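PDB 3W5M: alpha-L-rhamnosidase from Streptomyces avermitilis, which hydrolyses terminal non-reducing alpha-L-rhamnose residues, releasing L-rhamnose from citrus flavonoids and gum arabic, and carries a calcium-dependent rhamnose-binding module. Local coordinates for residues D757-A760 and T761-A765; A795-T798 and A799-S803; L612-N615 and I616-Q620; G923-Y927 and A928-G932; S33-P36 and G37-Q40. All blocks are in the same frame, centred on the assembly; numbering follows the deposited sequence.

Contact 1. Residues D757-A760 and T761-A765; sequences DVIA and TAYFA
Thr761 takes hold of the carbonyl oxygen of Asp757, one helical turn back, with two groups at once. Its amide gives the ordinary i to i+4 bond of helix 756-777, with Thr761 N 3.0 Å from Asp757 O. The hydroxyl adds a second: a chi1 of -53° swings OG1 back beside the backbone N, and Thr761 OG1 donates to Asp757 O over 3.0 Å. The two donors reach this oxygen from opposite faces of the carbonyl plane. OG1 is also bonded to Arg739 N and to Tyr800 OH of helix 783-800. Ala762 continues the pattern, its N bonded to Val758 O and its CB 3.2 Å from the same atom. At Tyr763 the amide bond is short and straight, with N 2.9 Å from Ile759 O and an N-H...O angle of 164°. That oxygen also lies near the ring plane, at the edge, 4.0 Å from Tyr763 CD2. The phenol OH finds its partner in Asn645. Phe764 closes the turn by bonding its N to Ala760 O, while its ring, with CG anti to the backbone N (chi1 179°), leads off toward Leu730 and Ile792 on two other helices. In this buried part of the (alpha/alpha)6 barrel, the threonine hydroxyl is thus satisfied partly by its own helix, and the doubly bonded Asp757 carbonyl is probably polarised more strongly than its neighbours.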
# COMPACT_ATOMS: atom_id res chain seq x y z
N ASP A 757 14.17 -27.00 -2.06
CA ASP A 757 14.34 -27.46 -3.45
C ASP A 757 13.05 -28.08 -4.04
O ASP A 757 12.78 -27.92 -5.22
CB ASP A 757 15.54 -28.41 -3.64
CG ASP A 757 15.51 -29.62 -2.70
OD1 ASP A 757 15.00 -29.51 -1.56
OD2 ASP A 757 16.02 -30.68 -3.10
N VAL A 758 12.27 -28.76 -3.21
CA VAL A 758 10.93 -29.23 -3.60
C VAL A 758 10.05 -28.02 -3.96
O VAL A 758 9.40 -27.99 -5.01
CB VAL A 758 10.26 -30.05 -2.47
CG1 VAL A 758 8.83 -30.44 -2.81
CG2 VAL A 758 11.08 -31.30 -2.16
N ILE A 759 10.07 -27.02 -3.09
CA ILE A 759 9.32 -25.78 -3.33
C ILE A 759 9.75 -25.08 -4.61
O ILE A 759 8.90 -24.72 -5.44
CB ILE A 759 9.47 -24.77 -2.18
CG1 ILE A 759 8.90 -25.29 -0.84
CG2 ILE A 759 8.92 -23.40 -2.58
CD1 ILE A 759 7.46 -25.77 -0.87
N ALA A 760 11.05 -24.87 -4.75
CA ALA A 760 11.57 -24.13 -5.87
C ALA A 760 11.32 -24.83 -7.19
O ALA A 760 10.97 -24.19 -8.18
CB ALA A 760 13.05 -23.84 -5.69
N THR A 761 11.51 -26.16 -7.22
CA THR A 761 11.28 -26.87 -8.46
C THR A 761 9.76 -26.91 -8.77
O THR A 761 9.39 -26.78 -9.93
CB THR A 761 11.93 -28.28 -8.46
OG1 THR A 761 13.32 -28.16 -8.12
CG2 THR A 761 11.85 -28.86 -9.85
N ALA A 762 8.89 -27.01 -7.76
CA ALA A 762 7.44 -27.00 -7.96
C ALA A 762 6.99 -25.66 -8.58
O ALA A 762 6.24 -25.62 -9.57
CB ALA A 762 6.72 -27.26 -6.65
N TYR A 763 7.52 -24.57 -8.04
CA TYR A 763 7.18 -23.24 -8.58
C TYR A 763 7.68 -22.98 -10.01
O TYR A 763 6.98 -22.34 -10.82
CB TYR A 763 7.55 -22.12 -7.59
CG TYR A 763 6.32 -21.60 -6.88
CD1 TYR A 763 5.46 -20.71 -7.53
CD2 TYR A 763 5.99 -21.99 -5.58
CE1 TYR A 763 4.31 -20.25 -6.93
CE2 TYR A 763 4.84 -21.52 -4.95
CZ TYR A 763 4.01 -20.62 -5.63
OH TYR A 763 2.84 -20.12 -5.07
N PHE A 764 8.85 -23.52 -10.34
CA PHE A 764 9.41 -23.45 -11.68
C PHE A 764 8.47 -24.11 -12.70
O PHE A 764 8.11 -23.51 -13.72
CB PHE A 764 10.83 -24.09 -11.66
CG PHE A 764 11.57 -24.12 -12.98
CD1 PHE A 764 11.30 -23.22 -14.02
CD2 PHE A 764 12.59 -25.04 -13.18
CE1 PHE A 764 12.01 -23.26 -15.21
CE2 PHE A 764 13.31 -25.08 -14.37
CZ PHE A 764 13.03 -24.18 -15.39
N ALA A 765 8.07 -25.36 -12.42
CA ALA A 765 7.10 -26.08 -13.23
C ALA A 765 5.79 -25.32 -13.38
O ALA A 765 5.27 -25.21 -14.49
CB ALA A 765 6.81 -27.46 -12.63

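Contact 2. Residues A795-T798 and A799-S803; sequences AFQT and AYVAS
Tyr800 lays the edge of its ring against the face of Phe796, one turn earlier in helix 783-800, and illustrates how aromatic residues four apart can make a T-shaped pair. Its CB starts 3.8 Å from Phe796 O, the oxygen that accepts the Tyr800 amide. At CG the tilt of the side chain (chi1 -40°) keeps the ring near that carbonyl, and Tyr800 CD2 approaches Phe796 O to 3.3 Å. CD2 is also the atom that presses on the phenyl face, 3.5 Å from Phe796 CD2 and offset toward the rim; CE2 follows at 3.7 Å from the same carbon. The ring centroids are 4.9 Å apart and the planes stand at 67°. At the tip, OH is bonded to Thr761 of helix 756-777. Ala799 CB covers one face of the tyrosine ring near its centre.

Beyond the pair the helix stops: Val801 N still bonds to Gln797 O, but Val801 itself leaves helical geometry, and a water donates to Thr798 O and, weakly, to Val801 O. The edge-on approach is consistent with a weakly favourable electrostatic contact, with the CD2 and CE2 edge of the tyrosine set against the pi cloud of Phe796.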
# COMPACT_ATOMS: atom_id res chain seq x y z
N ALA A 795 11.27 -34.41 -14.23
CA ALA A 795 12.42 -34.23 -13.35
C ALA A 795 11.93 -34.10 -11.91
O ALA A 795 12.49 -34.73 -11.00
CB ALA A 795 13.26 -33.04 -13.78
N PHE A 796 10.84 -33.34 -11.69
CA PHE A 796 10.29 -33.21 -10.36
C PHE A 796 9.84 -34.55 -9.75
O PHE A 796 10.13 -34.83 -8.58
CB PHE A 796 9.10 -32.23 -10.34
CG PHE A 796 8.56 -31.97 -8.98
CD1 PHE A 796 7.68 -32.87 -8.38
CD2 PHE A 796 8.94 -30.82 -8.27
CE1 PHE A 796 7.19 -32.64 -7.11
CE2 PHE A 796 8.45 -30.59 -7.00
CZ PHE A 796 7.58 -31.49 -6.42
N GLN A 797 9.12 -35.35 -10.53
CA GLN A 797 8.52 -36.58 -9.99
C GLN A 797 9.62 -37.57 -9.65
O GLN A 797 9.57 -38.23 -8.62
CB GLN A 797 7.56 -37.22 -10.99
CG GLN A 797 6.19 -36.57 -11.00
CD GLN A 797 5.47 -36.80 -12.31
OE1 GLN A 797 6.05 -37.32 -13.26
NE2 GLN A 797 4.21 -36.40 -12.37
N THR A 798 10.62 -37.62 -10.52
CA THR A 798 11.77 -38.50 -10.29
C THR A 798 12.53 -38.15 -9.01
O THR A 798 12.97 -39.05 -8.28
CB THR A 798 12.70 -38.50 -11.52
OG1 THR A 798 11.96 -39.01 -12.64
CG2 THR A 798 13.92 -39.39 -11.28
N ALA A 799 12.66 -36.85 -8.73
CA ALA A 799 13.50 -36.39 -7.63
C ALA A 799 12.80 -36.46 -6.29
O ALA A 799 13.44 -36.80 -5.29
CB ALA A 799 14.02 -34.97 -7.91
N TYR A 800 11.50 -36.18 -6.26
CA TYR A 800 10.81 -35.95 -5.00
C TYR A 800 9.59 -36.81 -4.69
O TYR A 800 9.09 -36.77 -3.55
CB TYR A 800 10.46 -34.45 -4.84
CG TYR A 800 11.53 -33.47 -5.31
CD1 TYR A 800 12.76 -33.37 -4.67
CD2 TYR A 800 11.28 -32.63 -6.41
CE1 TYR A 800 13.72 -32.46 -5.11
CE2 TYR A 800 12.23 -31.73 -6.86
CZ TYR A 800 13.44 -31.63 -6.21
OH TYR A 800 14.37 -30.73 -6.68
N VAL A 801 9.10 -37.59 -5.66
CA VAL A 801 7.91 -38.37 -5.46
C VAL A 801 8.28 -39.85 -5.47
O VAL A 801 8.84 -40.34 -6.45
CB VAL A 801 6.82 -38.09 -6.54
CG1 VAL A 801 5.56 -38.86 -6.22
CG2 VAL A 801 6.49 -36.60 -6.61
N ALA A 802 7.97 -40.52 -4.37
CA ALA A 802 8.27 -41.95 -4.20
C ALA A 802 7.13 -42.88 -4.69
O ALA A 802 5.98 -42.44 -4.90
CB ALA A 802 8.57 -42.23 -2.73
N SER A 803 7.45 -44.16 -4.84
CA SER A 803 6.53 -45.15 -5.42
C SER A 803 5.22 -45.27 -4.70
O SER A 803 4.23 -45.66 -5.32
CB SER A 803 7.20 -46.52 -5.48
OG SER A 803 8.22 -46.48 -6.46
O HOH W 1 11.60 -40.01 -5.73

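Contact 3. Residues L612-N615 and I616-Q620; sequences LHSN and ITWGQ
Thr617 sets its methyl over the imidazole of His613, while Trp618 turns the edge of its indole to Ser614: two i to i+4 pairs on helix 607-622 that meet in different ways. In the first, Thr617 CG2 stands 4.1 Å from the centroid of the His613 ring and 27° off the ring normal, a CH-pi contact in which CE1 is the nearest ring atom. The threonine rotamer explains it. With chi1 at 69°, OG1 sits between the backbone N and the carbonyl carbon, and the methyl is left beside the N, pointing back along the helix to the imidazole. The same torsion delivers the hydroxyl to Ser614 O, to which Thr617 OG1 donates over 2.9 Å.

In the second pair the indole meets its partner near the ring plane, with Trp618 CD1 3.1 Å from Ser614 O and 3.5 Å from Ser614 OG. The Trp618 amide bonds to that carbonyl too, lying in its plane. Leu612 and Ile616 form a third, looser pair, crossing at a slant with Leu612 CG 4.2 Å from Ile616 CD1.

Some polar groups have partners outside the two segments. Arg621 hydrogen-bonds to Thr617 OG1 and makes a cation-pi contact with Trp618, and Tyr927 OH is hydrogen-bonded to His613 ND1. Ser614 O, at the edge of the indole beside CD1, receives two hydrogen bonds, which probably stabilises its partial negative charge, while Thr617 serves one neighbour with its hydroxyl and another with its methyl.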
# COMPACT_ATOMS: atom_id res chain seq x y z
N LEU A 612 -14.44 -13.88 9.88
CA LEU A 612 -13.32 -14.20 9.06
C LEU A 612 -13.31 -13.39 7.72
O LEU A 612 -12.28 -12.78 7.35
CB LEU A 612 -13.26 -15.72 8.78
CG LEU A 612 -12.08 -16.19 7.95
CD1 LEU A 612 -10.75 -15.77 8.57
CD2 LEU A 612 -12.15 -17.71 7.79
N HIS A 613 -14.45 -13.38 7.05
CA HIS A 613 -14.66 -12.59 5.84
C HIS A 613 -14.41 -11.09 6.09
O HIS A 613 -13.66 -10.45 5.34
CB HIS A 613 -16.05 -12.81 5.30
CG HIS A 613 -16.43 -11.85 4.23
ND1 HIS A 613 -15.87 -11.88 2.97
CD2 HIS A 613 -17.33 -10.84 4.22
CE1 HIS A 613 -16.41 -10.92 2.23
NE2 HIS A 613 -17.30 -10.28 2.97
N SER A 614 -15.00 -10.53 7.15
CA SER A 614 -14.73 -9.13 7.52
C SER A 614 -13.22 -8.89 7.67
O SER A 614 -12.68 -7.91 7.12
CB SER A 614 -15.45 -8.77 8.82
OG SER A 614 -15.27 -7.37 9.08
N ASN A 615 -12.53 -9.78 8.38
CA ASN A 615 -11.09 -9.65 8.63
C ASN A 615 -10.26 -9.69 7.35
O ASN A 615 -9.30 -8.93 7.18
CB ASN A 615 -10.60 -10.71 9.63
CG ASN A 615 -11.16 -10.50 11.04
OD1 ASN A 615 -12.00 -9.62 11.28
ND2 ASN A 615 -10.69 -11.32 11.97
N ILE A 616 -10.63 -10.60 6.45
CA ILE A 616 -10.04 -10.65 5.11
C ILE A 616 -10.13 -9.29 4.37
O ILE A 616 -9.13 -8.83 3.83
CB ILE A 616 -10.68 -11.77 4.25
CG1 ILE A 616 -10.29 -13.13 4.84
CG2 ILE A 616 -10.20 -11.68 2.80
CD1 ILE A 616 -11.16 -14.27 4.35
N THR A 617 -11.32 -8.71 4.32
CA THR A 617 -11.56 -7.45 3.59
C THR A 617 -10.86 -6.31 4.28
O THR A 617 -10.43 -5.36 3.63
CB THR A 617 -13.05 -7.12 3.37
OG1 THR A 617 -13.69 -6.79 4.62
CG2 THR A 617 -13.80 -8.31 2.70
N TRP A 618 -10.71 -6.40 5.61
CA TRP A 618 -9.95 -5.36 6.32
C TRP A 618 -8.43 -5.52 6.12
O TRP A 618 -7.73 -4.53 5.99
CB TRP A 618 -10.36 -5.27 7.81
CG TRP A 618 -11.61 -4.48 8.04
CD1 TRP A 618 -12.88 -4.96 8.13
CD2 TRP A 618 -11.72 -3.05 8.14
NE1 TRP A 618 -13.77 -3.92 8.30
CE2 TRP A 618 -13.08 -2.74 8.33
CE3 TRP A 618 -10.78 -2.00 8.10
CZ2 TRP A 618 -13.55 -1.41 8.49
CZ3 TRP A 618 -11.24 -0.68 8.25
CH2 TRP A 618 -12.62 -0.41 8.44
N GLY A 619 -7.91 -6.76 6.12
CA GLY A 619 -6.51 -6.99 5.83
C GLY A 619 -6.18 -6.57 4.41
O GLY A 619 -5.11 -6.01 4.15
N GLN A 620 -7.10 -6.81 3.47
CA GLN A 620 -6.83 -6.43 2.09
C GLN A 620 -6.80 -4.90 1.98
O GLN A 620 -5.84 -4.31 1.48
CB GLN A 620 -7.90 -6.97 1.15
CG GLN A 620 -7.71 -6.52 -0.29
CD GLN A 620 -8.80 -7.05 -1.21
OE1 GLN A 620 -8.71 -6.95 -2.45
NE2 GLN A 620 -9.84 -7.58 -0.62

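Contact 4. Residues G923-Y927 and A928-G932; sequences GEWMY and ANIAG
Met926 and Ile930 meet both through the backbone and through their side chains, near the C-terminal end of a short helix. Hydrogen bonds come first. Ala928 N to Glu924 O and Asn929 N to Trp925 O are ordinary i to i+4 bonds, but Met926 O then accepts twice: from Ile930 N at 2.8 Å and from Ala931 N at 3.0 Å. The second is the straighter, with an N-H...O angle of 166°. Coming from five residues on, it widens the last turn before Gly932 leaves the helix with positive phi (72°).

The aromatic contact belongs to Trp925. With its CG anti to the backbone N (chi1 -176°), the indole leans toward the following turn and offers a face to Asn929, whose CB lies over the six-membered ring, 4.1 Å from its centroid, in a CH-pi contact.

Apolar contacts gather on Ile930 CD1. This methyl is 3.7 Å from Trp925 CZ3, with the two side chains at about a right angle, and 4.0 Å from Met926 CG, where the chains lie side by side and point the same way.

Several parts of the fold close round the segment. Trp925 and Ile930 pack on helix 867-875, where the ring of Tyr871 meets the indole edge-to-face, and Thr862 bonds the indole NE1. Met926 and Tyr927 pack on helix 607-622, and Ala928 touches Tyr653 on helix 641-654. Past the barrel, Ala931 rests on strand 600-604, and the carbonyls of Ile930 and Ala931 bond to Trp971 and Thr969 of the adjoining beta-sheet.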
# COMPACT_ATOMS: atom_id res chain seq x y z
N GLY A 923 -10.01 -17.01 1.95
CA GLY A 923 -11.19 -16.35 1.42
C GLY A 923 -11.67 -16.98 0.13
O GLY A 923 -12.85 -17.23 -0.01
N GLU A 924 -10.77 -17.23 -0.81
CA GLU A 924 -11.19 -17.72 -2.12
C GLU A 924 -11.86 -19.08 -2.02
O GLU A 924 -12.75 -19.36 -2.80
CB GLU A 924 -10.02 -17.80 -3.11
CG GLU A 924 -8.94 -18.81 -2.75
CD GLU A 924 -7.92 -18.98 -3.85
OE1 GLU A 924 -8.32 -19.38 -4.97
OE2 GLU A 924 -6.71 -18.72 -3.60
N TRP A 925 -11.44 -19.91 -1.07
CA TRP A 925 -12.11 -21.20 -0.85
C TRP A 925 -13.54 -21.01 -0.36
O TRP A 925 -14.46 -21.67 -0.82
CB TRP A 925 -11.30 -22.10 0.10
CG TRP A 925 -11.95 -23.47 0.25
CD1 TRP A 925 -11.67 -24.61 -0.48
CD2 TRP A 925 -13.00 -23.83 1.17
NE1 TRP A 925 -12.48 -25.65 -0.06
CE2 TRP A 925 -13.30 -25.20 0.95
CE3 TRP A 925 -13.71 -23.14 2.17
CZ2 TRP A 925 -14.28 -25.89 1.68
CZ3 TRP A 925 -14.68 -23.82 2.91
CH2 TRP A 925 -14.96 -25.18 2.66
N MET A 926 -13.75 -20.06 0.56
CA MET A 926 -15.08 -19.78 1.01
C MET A 926 -15.98 -19.27 -0.12
O MET A 926 -17.15 -19.65 -0.20
CB MET A 926 -15.05 -18.75 2.15
CG MET A 926 -14.33 -19.21 3.40
SD MET A 926 -14.96 -18.38 4.89
CE MET A 926 -14.47 -16.70 4.48
N TYR A 927 -15.44 -18.40 -0.98
CA TYR A 927 -16.28 -17.74 -1.97
C TYR A 927 -16.65 -18.75 -3.04
O TYR A 927 -17.80 -18.78 -3.47
CB TYR A 927 -15.59 -16.48 -2.55
CG TYR A 927 -15.09 -15.53 -1.47
CD1 TYR A 927 -15.79 -15.39 -0.26
CD2 TYR A 927 -13.91 -14.82 -1.63
CE1 TYR A 927 -15.32 -14.54 0.74
CE2 TYR A 927 -13.43 -13.98 -0.62
CZ TYR A 927 -14.16 -13.84 0.55
OH TYR A 927 -13.67 -12.99 1.54
N ALA A 928 -15.70 -19.62 -3.38
CA ALA A 928 -15.90 -20.65 -4.41
C ALA A 928 -16.78 -21.81 -3.94
O ALA A 928 -17.55 -22.35 -4.73
CB ALA A 928 -14.56 -21.16 -4.93
N ASN A 929 -16.72 -22.15 -2.65
CA ASN A 929 -17.34 -23.39 -2.13
C ASN A 929 -18.50 -23.22 -1.17
O ASN A 929 -19.44 -24.03 -1.17
CB ASN A 929 -16.27 -24.26 -1.50
CG ASN A 929 -15.18 -24.62 -2.48
OD1 ASN A 929 -14.06 -24.13 -2.38
ND2 ASN A 929 -15.50 -25.47 -3.44
N ILE A 930 -18.47 -22.16 -0.35
CA ILE A 930 -19.60 -21.92 0.52
C ILE A 930 -20.59 -21.05 -0.23
O ILE A 930 -21.78 -21.37 -0.31
CB ILE A 930 -19.19 -21.29 1.89
CG1 ILE A 930 -18.17 -22.19 2.59
CG2 ILE A 930 -20.44 -21.01 2.74
CD1 ILE A 930 -17.51 -21.62 3.84
N ALA A 931 -20.10 -19.95 -0.80
CA ALA A 931 -20.96 -19.12 -1.64
C ALA A 931 -21.22 -19.82 -3.00
O ALA A 931 -22.26 -19.63 -3.60
CB ALA A 931 -20.34 -17.74 -1.83
N GLY A 932 -20.28 -20.63 -3.46
CA GLY A 932 -20.48 -21.37 -4.70
C GLY A 932 -20.41 -20.48 -5.94
O GLY A 932 -21.25 -20.59 -6.84

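Contact 5. Residues S33-P36 and G37-Q40; sequences SAAP and GRRQ
Arg38 sets its CG beside the backbone N (chi1 -49°) and bends its chain at chi2 (-50°) and chi3 (-72°), which curls it back on the preceding turn and carries the guanidinium to Ser33, whose OG stands anti to its own backbone N. The two residues lie in the loop that joins strands 26-32 and 40-48, and so passes from one sheet to the other of the N-terminal immunoglobulin-like beta-sandwich. Gly37, with positive phi, makes the reversal after Pro36. On the way the aliphatic part of the arginine follows the inside of the loop: Arg38 CG is 3.4 Å from Ala35 O, and Arg38 CD is 3.5 Å from Pro36 O. Arg38 NH1 then donates to Ser33 OG over 3.0 Å, along a bent path and from somewhat out of the guanidinium plane. The other terminal nitrogen, NH2, forms a salt bridge with Asp94, so the arginine joins its own loop to the end of strand 85-94. The backbone of Gly37 and Arg38 also bonds to Ser1023 and Asn987, far along the chain, which places this surface loop against the C-terminal beta domain. The serine hydroxyl, an acceptor for the arginine, is itself a donor: Ser33 OG bonds to Ala35 O over 2.9 Å, in the carbonyl plane and on a lone pair.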
# COMPACT_ATOMS: atom_id res chain seq x y z
N SER A 33 -31.65 -7.84 -17.89
CA SER A 33 -32.88 -8.30 -18.55
C SER A 33 -33.68 -9.09 -17.55
O SER A 33 -33.13 -9.98 -16.89
CB SER A 33 -32.55 -9.21 -19.75
OG SER A 33 -33.67 -10.00 -20.15
N ALA A 34 -34.97 -8.80 -17.46
CA ALA A 34 -35.90 -9.60 -16.64
C ALA A 34 -36.16 -11.01 -17.23
O ALA A 34 -36.51 -11.93 -16.49
CB ALA A 34 -37.21 -8.84 -16.42
N ALA A 35 -35.97 -11.19 -18.54
CA ALA A 35 -36.12 -12.49 -19.20
C ALA A 35 -34.83 -13.32 -19.12
O ALA A 35 -33.75 -12.79 -19.34
CB ALA A 35 -36.50 -12.30 -20.66
N PRO A 36 -34.95 -14.64 -18.85
CA PRO A 36 -33.78 -15.52 -18.78
C PRO A 36 -33.16 -15.84 -20.14
O PRO A 36 -33.78 -15.60 -21.16
CB PRO A 36 -34.33 -16.81 -18.15
CG PRO A 36 -35.79 -16.79 -18.50
CD PRO A 36 -36.19 -15.34 -18.46
N GLY A 37 -31.93 -16.34 -20.12
CA GLY A 37 -31.27 -16.95 -21.29
C GLY A 37 -30.77 -16.03 -22.40
O GLY A 37 -30.76 -16.43 -23.56
N ARG A 38 -30.33 -14.82 -22.04
CA ARG A 38 -29.94 -13.78 -23.01
C ARG A 38 -28.46 -13.79 -23.35
O ARG A 38 -27.61 -13.93 -22.46
CB ARG A 38 -30.31 -12.37 -22.50
CG ARG A 38 -31.72 -12.21 -21.97
CD ARG A 38 -32.79 -12.73 -22.93
NE ARG A 38 -32.98 -11.90 -24.12
CZ ARG A 38 -33.66 -10.76 -24.16
NH1 ARG A 38 -34.21 -10.23 -23.07
NH2 ARG A 38 -33.78 -10.11 -25.32
N ARG A 39 -28.17 -13.66 -24.64
CA ARG A 39 -26.81 -13.58 -25.14
C ARG A 39 -26.73 -12.42 -26.11
O ARG A 39 -27.72 -12.10 -26.78
CB ARG A 39 -26.41 -14.85 -25.89
CG ARG A 39 -26.30 -16.13 -25.08
CD ARG A 39 -25.92 -17.30 -25.97
NE ARG A 39 -26.84 -17.50 -27.10
CZ ARG A 39 -26.59 -17.17 -28.37
NH1 ARG A 39 -25.43 -16.63 -28.71
NH2 ARG A 39 -27.50 -17.39 -29.30
N GLN A 40 -25.56 -11.81 -26.22
CA GLN A 40 -25.31 -10.78 -27.22
C GLN A 40 -24.80 -11.40 -28.53
O GLN A 40 -23.88 -12.21 -28.52
CB GLN A 40 -24.30 -9.75 -26.69
CG GLN A 40 -23.84 -8.72 -27.70
CD GLN A 40 -22.62 -7.98 -27.21
OE1 GLN A 40 -22.69 -7.24 -26.22
NE2 GLN A 40 -21.51 -8.14 -27.92

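How the contacts relate
Four of the five contacts belong to the catalytic (alpha/alpha)6 barrel and fall into two touching pairs. Contacts 1 and 2, on successive helices, meet where Thr761 OG1 lies 3.1 Å from Tyr800 OH, a probable hydrogen bond. Contacts 3 and 4 are joined by His613 ND1 and Tyr927 OH, 2.8 Å apart, and by Ile616 packing on Gly923. Between the pairs, contacts 1 and 4 approach to about 10 Å at their nearest atoms. Contacts 1 and 3 both come near residues that bind rhamnose: Ile759 is about 7 Å from Trp695, side chain to side chain, and Gly619 is about 8 Å from the His916 side chain. Contact 5, in the N-terminal domain, stays about 18 Å from contact 4 at the nearest atoms.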